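Side-chain contacts in protein (hdlp (histone deacetylase-like protein)) (Aquifex aeolicus, PDB 1C3P), which probably removes acetyl groups from lysine side chains, as a zinc-dependent bacterial member of the histone deacetylase family: residues Ile25-Leu30 with Tyr300-Ala305; Leu31-Asp36 with Lys327-Ser332; Leu260-Leu265 with Ser345-Thr350. One frame throughout, in Å; residues are numbered along the deposited sequence.

Contact 1 of 3, residues Ile25-Leu30 with Tyr300-Ala305; sequences IPRVSL and YALARA
Arg27 and Leu302 make the larger part of this contact, by apolar packing of a methyl against an arginine stem. The two side chains meet at about a right angle. Leu302 CD1 lies 3.6 Å from Arg27 CB, and Arg27 CG is 3.7 Å from the same methyl. Further along, Arg27 NE stands 3.7 Å from Leu302 CD1. The guanidinium meets that methyl obliquely. The arginine chain is bent at its third torsion (chi3 71°), and this bend brings NE back over the methyl that already meets CB and CG. The second branch of the leucine has a different target. Leu302 CD2 is 3.7 Å from the backbone Arg27 O. With CG anti to the backbone N (chi1 172°), Leu302 spreads both methyls against Arg27.

A second apolar contact joins Leu30 and Ala303. Leu30 CD1 lies 3.5 Å from Ala303 CB. This is a close fit for two methyl carbons, and it brings the first turn of helix 28-37 close to helix 299-314. Leu330 of helix 324-332 touches both residues as well.

No hydrogen bond crosses between the two segments. The polar end of Arg27 is held by backbone oxygens just before helix 299-314. NH2 donates to Gly294 O and NE to Gly296 O. These two bonds fix how the guanidinium is turned, and Trp306 packs against the side chain.

Arg27 occupies the N-cap position of helix 28-37. Its side chain comes within about 7 Å of that of Asp168 and about 8 Å of that of Asp258, both of which bind zinc in this protein, though the metal is absent from this model. The contact thus belongs to the surroundings of the metal site in the arginase-like alpha/beta fold of histone deacetylases.

Contact 2 of 3, residues Leu31-Asp36 with Lys327-Ser332; sequences LLRFKD and KELLKS. Unlike the reference sequence in segment 31-36: Lys35 (reference Leu).
Phe34 reaches from helix 28-37 to Leu329 and Leu330 of helix 324-332. At its root, Phe34 CB lies 3.9 Å from Leu329 CD2. The same methyl sits near the plane of the ring, at its edge, and is 3.4 Å from the backbone Phe34 N. CG is anti to the backbone N (chi1 -172°), which swings the ring toward Leu330. Phe34 CD1 then meets Leu330 CD2 at 3.9 Å. One atom further out, Phe34 CE1 is 3.8 Å from Leu330 CD1. The two side chains cross obliquely, and both branches of the leucine take part. Trimming Leu330 to an alanine takes away CG and both methyls, and is likely to leave a gap beside Phe34 CD1 and CE1 and the ring freer to turn.

Leu329 also serves Arg33. Its CD1 lies 3.8 Å above one face of the Arg33 guanidinium, offset toward the rim. The two methyls thus divide the work: CD1 meets the guanidinium and CD2 the backbone at Phe34. The carbonyl oxygen of Leu329 takes bonds from both Ser332 N and Ser332 OG.

The two short helical segments run nearly antiparallel, at 156°, with their axes 9.9 Å apart. Helix 299-314 adjoins both: Thr307 touches Phe34, and Tyr300 touches Leu330. Leu32, further round helix 28-37, packs on Leu6 of strand 4-8.

Contact 3 of 3, residues Leu260-Leu265 with Ser345-Thr350; sequences LLEDYL and SYMLET
Glu262 accepts a hydrogen bond from Tyr346 OH, joining a type I beta turn, Leu260 to Asp263, to the 3-10 segment 345-348. The bond to Glu262 OE2 is very short, 2.5 Å. The two side chains meet head on across the gap, and OE2 lies at the edge of the tyrosine ring, near its plane. Carboxylate and ring planes are 35° apart.

The conformations explain the meeting. A bend at the second torsion of Glu262 (chi2 88°) turns its carboxylate so that OE2 meets Tyr346 OH. Tyr346 has CG between its backbone N and carbonyl carbon (chi1 64°), which points the hydroxyl to the turn. Met347 runs alongside Glu262, pointing the other way, and its SD comes 3.4 Å from Glu262 CG. Met347 CG also lies 3.4 Å above one face of the Tyr346 ring, toward the rim. Methionine and tyrosine thus pack on each other as both meet the glutamate.

Glu262 OE2 also forms a salt bridge with Arg356 NH2, and Tyr346 OH bonds Arg344 NH1. These nearby positive charges would probably favour an ionised Glu262. The turn follows zinc ligand Asp258 in the chain. Beyond it, Asp263 makes an Asx turn: Leu265 N donates to Asp263 OD2 at 2.9 Å, meeting the anti side of the oxygen and tilted from the carboxylate plane.

In the fold
From the N terminus, the chain enters contact 1 at 25-30 and contact 2 at 31-36, on one helix. It then runs through much of the parallel sheet to 260-265, the first half of contact 3. Three closures follow in the same order. Helix 299-314 closes contact 1, helix 324-332 closes contact 2, and 345-350 closes contact 3. The three loops all cross, and none encloses another. Direct links join them: Leu30 packs on Leu329 between contacts 1 and 2, Arg304 NH1 bonds Thr350 O between contacts 1 and 3, and Leu330 packs on Leu348 between contacts 2 and 3. Together they tie helix 28-37, helices 299-314 and 324-332, the loop after strand 250-254 and the 345-350 segment.

Contact 1 of 3, residues Ile25-Leu30 with Tyr300-Ala305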
loop_
_atom_site.group_PDB
_atom_site.type_symbol
_atom_site.label_atom_id
_atom_site.label_comp_id
_atom_site.label_asym_id
_atom_site.label_seq_id
_atom_site.Cartn_x
_atom_site.Cartn_y
_atom_site.Cartn_z
ATOM N N ILE A 25 14.113 6.878 2.465
ATOM C CA ILE A 25 14.730 5.631 2.013
ATOM C C ILE A 25 14.278 5.142 0.636
ATOM O O ILE A 25 13.184 5.483 0.162
ATOM C CB ILE A 25 14.445 4.473 2.987
ATOM C CG1 ILE A 25 12.929 4.343 3.196
ATOM C CG2 ILE A 25 15.197 4.677 4.270
ATOM C CD1 ILE A 25 12.512 3.167 4.045
ATOM N N PRO A 26 15.132 4.347 -0.035
ATOM C CA PRO A 26 14.837 3.783 -1.356
ATOM C C PRO A 26 13.783 2.716 -1.063
ATOM O O PRO A 26 13.806 2.140 0.023
ATOM C CB PRO A 26 16.176 3.160 -1.760
ATOM C CG PRO A 26 17.190 3.965 -0.949
ATOM C CD PRO A 26 16.488 3.955 0.377
ATOM N N ARG A 27 12.872 2.440 -2.001
ATOM C CA ARG A 27 11.830 1.438 -1.740
ATOM C C ARG A 27 11.555 0.522 -2.920
ATOM O O ARG A 27 11.903 -0.653 -2.874
ATOM C CB ARG A 27 10.550 2.133 -1.282
ATOM C CG ARG A 27 10.784 2.935 -0.003
ATOM C CD ARG A 27 9.558 3.726 0.451
ATOM N NE ARG A 27 8.497 2.877 0.976
ATOM C CZ ARG A 27 7.386 2.540 0.325
ATOM N NH1 ARG A 27 7.165 2.982 -0.906
ATOM N NH2 ARG A 27 6.491 1.760 0.917
ATOM N N VAL A 28 10.922 1.024 -3.969
ATOM C CA VAL A 28 10.709 0.147 -5.117
ATOM C C VAL A 28 12.048 -0.094 -5.820
ATOM O O VAL A 28 12.320 -1.204 -6.316
ATOM C CB VAL A 28 9.697 0.751 -6.100
ATOM C CG1 VAL A 28 9.586 -0.126 -7.349
ATOM C CG2 VAL A 28 8.338 0.860 -5.413
ATOM N N SER A 29 12.905 0.927 -5.857
ATOM C CA SER A 29 14.206 0.749 -6.511
ATOM C C SER A 29 14.994 -0.248 -5.672
ATOM O O SER A 29 15.751 -1.064 -6.195
ATOM C CB SER A 29 14.982 2.077 -6.618
ATOM O OG SER A 29 15.386 2.566 -5.343
ATOM N N LEU A 30 14.796 -0.206 -4.362
ATOM C CA LEU A 30 15.521 -1.131 -3.515
ATOM C C LEU A 30 14.991 -2.539 -3.752
ATOM O O LEU A 30 15.768 -3.481 -3.765
ATOM C CB LEU A 30 15.380 -0.750 -2.038
ATOM C CG LEU A 30 16.125 -1.604 -0.992
ATOM C CD1 LEU A 30 15.532 -2.985 -0.930
ATOM C CD2 LEU A 30 17.613 -1.680 -1.338
ATOM N N TYR A 300 14.830 -3.157 5.317
ATOM C CA TYR A 300 14.986 -4.597 5.400
ATOM C C TYR A 300 13.639 -5.299 5.383
ATOM O O TYR A 300 13.451 -6.306 4.696
ATOM C CB TYR A 300 15.698 -4.980 6.690
ATOM C CG TYR A 300 17.135 -4.526 6.835
ATOM C CD1 TYR A 300 17.696 -3.570 5.988
ATOM C CD2 TYR A 300 17.920 -5.019 7.872
ATOM C CE1 TYR A 300 19.000 -3.116 6.184
ATOM C CE2 TYR A 300 19.212 -4.578 8.078
ATOM C CZ TYR A 300 19.746 -3.625 7.235
ATOM O OH TYR A 300 21.012 -3.165 7.480
ATOM N N ALA A 301 12.715 -4.766 6.175
ATOM C CA ALA A 301 11.383 -5.336 6.317
ATOM C C ALA A 301 10.671 -5.325 4.984
ATOM O O ALA A 301 10.098 -6.326 4.566
ATOM C CB ALA A 301 10.583 -4.546 7.350
ATOM N N LEU A 302 10.718 -4.168 4.335
ATOM C CA LEU A 302 10.097 -3.964 3.045
ATOM C C LEU A 302 10.647 -4.930 2.008
ATOM O O LEU A 302 9.894 -5.653 1.372
ATOM C CB LEU A 302 10.328 -2.508 2.613
ATOM C CG LEU A 302 9.960 -1.969 1.227
ATOM C CD1 LEU A 302 10.066 -0.451 1.249
ATOM C CD2 LEU A 302 10.881 -2.531 0.164
ATOM N N ALA A 303 11.969 -4.952 1.857
ATOM C CA ALA A 303 12.592 -5.811 0.861
ATOM C C ALA A 303 12.291 -7.286 1.009
ATOM O O ALA A 303 11.955 -7.955 0.030
ATOM C CB ALA A 303 14.094 -5.593 0.850
ATOM N N ARG A 304 12.409 -7.817 2.220
ATOM C CA ARG A 304 12.161 -9.234 2.391
ATOM C C ARG A 304 10.692 -9.598 2.229
ATOM O O ARG A 304 10.365 -10.616 1.617
ATOM C CB ARG A 304 12.657 -9.718 3.774
ATOM C CG ARG A 304 14.172 -9.583 4.049
ATOM C CD ARG A 304 14.531 -10.308 5.369
ATOM N NE ARG A 304 13.598 -9.933 6.421
ATOM C CZ ARG A 304 13.303 -10.668 7.488
ATOM N NH1 ARG A 304 13.867 -11.861 7.689
ATOM N NH2 ARG A 304 12.408 -10.213 8.351
ATOM N N ALA A 305 9.804 -8.763 2.762
ATOM C CA ALA A 305 8.378 -9.057 2.689
ATOM C C ALA A 305 7.825 -9.024 1.278
ATOM O O ALA A 305 7.092 -9.928 0.876
ATOM C CB ALA A 305 7.583 -8.090 3.615
#

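Contact 2 of 3, residues Leu31-Asp36 with Lys327-Ser332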
loop_
_atom_site.group_PDB
_atom_site.type_symbol
_atom_site.label_atom_id
_atom_site.label_comp_id
_atom_site.label_asym_id
_atom_site.label_seq_id
_atom_site.Cartn_x
_atom_site.Cartn_y
_atom_site.Cartn_z
ATOM N N LEU A 31 13.675 -2.678 -3.936
ATOM C CA LEU A 31 13.079 -3.997 -4.170
ATOM C C LEU A 31 13.671 -4.581 -5.452
ATOM O O LEU A 31 14.066 -5.741 -5.492
ATOM C CB LEU A 31 11.557 -3.904 -4.344
ATOM C CG LEU A 31 10.614 -5.044 -3.898
ATOM C CD1 LEU A 31 9.372 -5.088 -4.826
ATOM C CD2 LEU A 31 11.300 -6.374 -3.935
ATOM N N LEU A 32 13.713 -3.772 -6.501
ATOM C CA LEU A 32 14.249 -4.231 -7.771
ATOM C C LEU A 32 15.690 -4.685 -7.629
ATOM O O LEU A 32 16.038 -5.755 -8.110
ATOM C CB LEU A 32 14.158 -3.133 -8.840
ATOM C CG LEU A 32 12.778 -2.793 -9.418
ATOM C CD1 LEU A 32 12.918 -1.742 -10.520
ATOM C CD2 LEU A 32 12.149 -4.045 -10.001
ATOM N N ARG A 33 16.520 -3.876 -6.973
ATOM C CA ARG A 33 17.921 -4.243 -6.801
ATOM C C ARG A 33 18.049 -5.480 -5.930
ATOM O O ARG A 33 18.930 -6.307 -6.143
ATOM C CB ARG A 33 18.718 -3.078 -6.199
ATOM C CG ARG A 33 18.835 -1.875 -7.148
ATOM C CD ARG A 33 19.903 -0.879 -6.710
ATOM N NE ARG A 33 19.620 -0.297 -5.403
ATOM C CZ ARG A 33 20.386 0.611 -4.807
ATOM N NH1 ARG A 33 21.487 1.047 -5.400
ATOM N NH2 ARG A 33 20.044 1.094 -3.618
ATOM N N PHE A 34 17.153 -5.615 -4.958
ATOM C CA PHE A 34 17.171 -6.753 -4.060
ATOM C C PHE A 34 16.764 -8.039 -4.786
ATOM O O PHE A 34 17.433 -9.070 -4.676
ATOM C CB PHE A 34 16.225 -6.502 -2.882
ATOM C CG PHE A 34 16.317 -7.539 -1.811
ATOM C CD1 PHE A 34 17.410 -7.569 -0.957
ATOM C CD2 PHE A 34 15.324 -8.511 -1.672
ATOM C CE1 PHE A 34 17.517 -8.562 0.038
ATOM C CE2 PHE A 34 15.414 -9.503 -0.690
ATOM C CZ PHE A 34 16.519 -9.527 0.170
ATOM N N LYS A 35 15.678 -8.010 -5.551
ATOM C CA LYS A 35 15.328 -9.247 -6.220
ATOM C C LYS A 35 16.372 -9.638 -7.250
ATOM O O LYS A 35 16.552 -10.819 -7.521
ATOM C CB LYS A 35 13.955 -9.165 -6.850
ATOM C CG LYS A 35 12.848 -9.301 -5.818
ATOM C CD LYS A 35 11.498 -9.201 -6.465
ATOM C CE LYS A 35 11.313 -7.845 -7.095
ATOM N NZ LYS A 35 12.303 -7.541 -8.161
ATOM N N ASP A 36 17.059 -8.655 -7.815
ATOM C CA ASP A 36 18.093 -8.950 -8.796
ATOM C C ASP A 36 19.272 -9.584 -8.071
ATOM O O ASP A 36 19.795 -10.613 -8.507
ATOM C CB ASP A 36 18.537 -7.675 -9.520
ATOM C CG ASP A 36 19.591 -7.947 -10.593
ATOM O OD1 ASP A 36 19.386 -8.856 -11.426
ATOM O OD2 ASP A 36 20.615 -7.241 -10.608
ATOM N N LYS A 327 22.739 -9.216 1.126
ATOM C CA LYS A 327 23.041 -8.669 2.455
ATOM C C LYS A 327 23.844 -7.370 2.332
ATOM O O LYS A 327 23.587 -6.384 3.030
ATOM C CB LYS A 327 23.836 -9.678 3.297
ATOM C CG LYS A 327 23.193 -11.053 3.420
ATOM C CD LYS A 327 23.990 -11.953 4.372
ATOM C CE LYS A 327 23.592 -13.421 4.257
ATOM N NZ LYS A 327 22.157 -13.714 4.511
ATOM N N GLU A 328 24.819 -7.358 1.434
ATOM C CA GLU A 328 25.623 -6.160 1.259
ATOM C C GLU A 328 24.774 -4.994 0.754
ATOM O O GLU A 328 24.957 -3.844 1.176
ATOM C CB GLU A 328 26.791 -6.473 0.326
ATOM C CG GLU A 328 27.710 -7.508 0.952
ATOM C CD GLU A 328 28.904 -7.872 0.093
ATOM O OE1 GLU A 328 29.639 -6.958 -0.329
ATOM O OE2 GLU A 328 29.116 -9.080 -0.138
ATOM N N LEU A 329 23.828 -5.294 -0.130
ATOM C CA LEU A 329 22.931 -4.262 -0.648
ATOM C C LEU A 329 22.190 -3.627 0.532
ATOM O O LEU A 329 22.229 -2.414 0.715
ATOM C CB LEU A 329 21.907 -4.873 -1.616
ATOM C CG LEU A 329 20.724 -3.971 -2.024
ATOM C CD1 LEU A 329 21.233 -2.726 -2.751
ATOM C CD2 LEU A 329 19.763 -4.752 -2.891
ATOM N N LEU A 330 21.533 -4.454 1.340
ATOM C CA LEU A 330 20.784 -3.938 2.484
ATOM C C LEU A 330 21.656 -3.165 3.455
ATOM O O LEU A 330 21.251 -2.116 3.958
ATOM C CB LEU A 330 20.077 -5.069 3.220
ATOM C CG LEU A 330 19.026 -5.816 2.398
ATOM C CD1 LEU A 330 18.275 -6.773 3.316
ATOM C CD2 LEU A 330 18.051 -4.843 1.774
ATOM N N LYS A 331 22.856 -3.678 3.712
ATOM C CA LYS A 331 23.774 -3.009 4.624
ATOM C C LYS A 331 24.238 -1.655 4.088
ATOM O O LYS A 331 24.636 -0.788 4.869
ATOM C CB LYS A 331 24.993 -3.905 4.915
ATOM C CG LYS A 331 24.642 -5.241 5.546
ATOM C CD LYS A 331 25.878 -6.073 5.837
ATOM C CE LYS A 331 26.764 -5.396 6.870
ATOM N NZ LYS A 331 27.946 -6.233 7.221
ATOM N N SER A 332 24.155 -1.454 2.772
ATOM C CA SER A 332 24.604 -0.198 2.163
ATOM C C SER A 332 23.607 0.944 2.312
ATOM O O SER A 332 23.952 2.110 2.109
ATOM C CB SER A 332 24.905 -0.396 0.672
ATOM O OG SER A 332 23.710 -0.517 -0.088
#

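Contact 3 of 3, residues Leu260-Leu265 with Ser345-Thr350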
loop_
_atom_site.group_PDB
_atom_site.type_symbol
_atom_site.label_atom_id
_atom_site.label_comp_id
_atom_site.label_asym_id
_atom_site.label_seq_id
_atom_site.Cartn_x
_atom_site.Cartn_y
_atom_site.Cartn_z
ATOM N N LEU A 260 4.508 -4.888 9.855
ATOM C CA LEU A 260 5.566 -5.707 10.447
ATOM C C LEU A 260 6.188 -5.153 11.725
ATOM O O LEU A 260 6.317 -3.937 11.923
ATOM C CB LEU A 260 6.684 -5.957 9.419
ATOM C CG LEU A 260 6.260 -6.636 8.113
ATOM C CD1 LEU A 260 7.379 -6.525 7.075
ATOM C CD2 LEU A 260 5.873 -8.067 8.379
ATOM N N LEU A 261 6.587 -6.073 12.593
ATOM C CA LEU A 261 7.222 -5.732 13.864
ATOM C C LEU A 261 8.365 -4.725 13.713
ATOM O O LEU A 261 8.475 -3.777 14.496
ATOM C CB LEU A 261 7.742 -7.014 14.526
ATOM C CG LEU A 261 8.631 -6.857 15.765
ATOM C CD1 LEU A 261 7.905 -6.048 16.818
ATOM C CD2 LEU A 261 9.005 -8.229 16.304
ATOM N N GLU A 262 9.198 -4.905 12.694
ATOM C CA GLU A 262 10.337 -4.018 12.486
ATOM C C GLU A 262 10.030 -2.608 12.002
ATOM O O GLU A 262 10.914 -1.746 12.002
ATOM C CB GLU A 262 11.342 -4.663 11.533
ATOM C CG GLU A 262 12.032 -5.871 12.115
ATOM C CD GLU A 262 11.271 -7.147 11.882
ATOM O OE1 GLU A 262 10.091 -7.091 11.464
ATOM O OE2 GLU A 262 11.859 -8.214 12.135
ATOM N N ASP A 263 8.789 -2.354 11.594
ATOM C CA ASP A 263 8.432 -1.025 11.121
ATOM C C ASP A 263 7.836 -0.267 12.296
ATOM O O ASP A 263 6.787 -0.633 12.850
ATOM C CB ASP A 263 7.469 -1.133 9.933
ATOM C CG ASP A 263 7.276 0.189 9.214
ATOM O OD1 ASP A 263 7.048 0.150 7.993
ATOM O OD2 ASP A 263 7.338 1.259 9.863
ATOM N N TYR A 264 8.536 0.791 12.678
ATOM C CA TYR A 264 8.154 1.592 13.822
ATOM C C TYR A 264 6.947 2.471 13.557
ATOM O O TYR A 264 6.354 2.992 14.493
ATOM C CB TYR A 264 9.358 2.430 14.304
ATOM C CG TYR A 264 9.629 3.713 13.547
ATOM C CD1 TYR A 264 8.783 4.824 13.690
ATOM C CD2 TYR A 264 10.734 3.834 12.706
ATOM C CE1 TYR A 264 9.033 6.018 13.018
ATOM C CE2 TYR A 264 10.995 5.031 12.024
ATOM C CZ TYR A 264 10.138 6.118 12.186
ATOM O OH TYR A 264 10.378 7.299 11.516
ATOM N N LEU A 265 6.574 2.643 12.296
ATOM C CA LEU A 265 5.408 3.461 12.027
ATOM C C LEU A 265 4.093 2.762 12.349
ATOM O O LEU A 265 3.025 3.326 12.131
ATOM C CB LEU A 265 5.414 3.999 10.596
ATOM C CG LEU A 265 6.389 5.174 10.461
ATOM C CD1 LEU A 265 6.227 5.840 9.104
ATOM C CD2 LEU A 265 6.096 6.192 11.552
ATOM N N SER A 345 19.984 -6.838 12.666
ATOM C CA SER A 345 20.885 -7.576 11.781
ATOM C C SER A 345 20.473 -9.025 11.526
ATOM O O SER A 345 20.903 -9.633 10.541
ATOM C CB SER A 345 22.305 -7.552 12.337
ATOM O OG SER A 345 22.336 -8.230 13.574
ATOM N N TYR A 346 19.659 -9.589 12.414
ATOM C CA TYR A 346 19.193 -10.964 12.251
ATOM C C TYR A 346 18.345 -11.083 10.982
ATOM O O TYR A 346 18.190 -12.166 10.422
ATOM C CB TYR A 346 18.343 -11.357 13.457
ATOM C CG TYR A 346 17.067 -10.534 13.584
ATOM C CD1 TYR A 346 15.897 -10.902 12.909
ATOM C CD2 TYR A 346 17.045 -9.379 14.364
ATOM C CE1 TYR A 346 14.722 -10.131 13.015
ATOM C CE2 TYR A 346 15.881 -8.599 14.475
ATOM C CZ TYR A 346 14.727 -8.982 13.801
ATOM O OH TYR A 346 13.585 -8.214 13.925
ATOM N N MET A 347 17.779 -9.964 10.538
ATOM C CA MET A 347 16.938 -9.962 9.340
ATOM C C MET A 347 17.742 -10.294 8.103
ATOM O O MET A 347 17.190 -10.775 7.106
ATOM C CB MET A 347 16.272 -8.595 9.158
ATOM C CG MET A 347 15.317 -8.223 10.273
ATOM S SD MET A 347 14.633 -6.538 10.052
ATOM C CE MET A 347 15.997 -5.599 9.958
ATOM N N LEU A 348 19.052 -10.044 8.180
ATOM C CA LEU A 348 19.971 -10.300 7.069
ATOM C C LEU A 348 20.329 -11.781 6.983
ATOM O O LEU A 348 20.891 -12.240 5.987
ATOM C CB LEU A 348 21.272 -9.503 7.254
ATOM C CG LEU A 348 21.264 -7.987 7.450
ATOM C CD1 LEU A 348 22.699 -7.508 7.703
ATOM C CD2 LEU A 348 20.666 -7.294 6.227
ATOM N N GLU A 349 19.991 -12.523 8.032
ATOM C CA GLU A 349 20.308 -13.943 8.114
ATOM C C GLU A 349 19.257 -14.908 7.562
ATOM O O GLU A 349 19.492 -16.115 7.492
ATOM C CB GLU A 349 20.613 -14.299 9.572
ATOM C CG GLU A 349 21.759 -13.512 10.172
ATOM C CD GLU A 349 23.048 -13.679 9.392
ATOM O OE1 GLU A 349 23.312 -14.808 8.932
ATOM O OE2 GLU A 349 23.805 -12.698 9.256
ATOM N N THR A 350 18.100 -14.388 7.182
ATOM C CA THR A 350 17.042 -15.226 6.641
ATOM C C THR A 350 16.037 -14.363 5.907
ATOM O O THR A 350 15.880 -13.184 6.213
ATOM C CB THR A 350 16.295 -15.982 7.743
ATOM O OG1 THR A 350 17.203 -16.846 8.432
ATOM C CG2 THR A 350 15.176 -16.819 7.144
#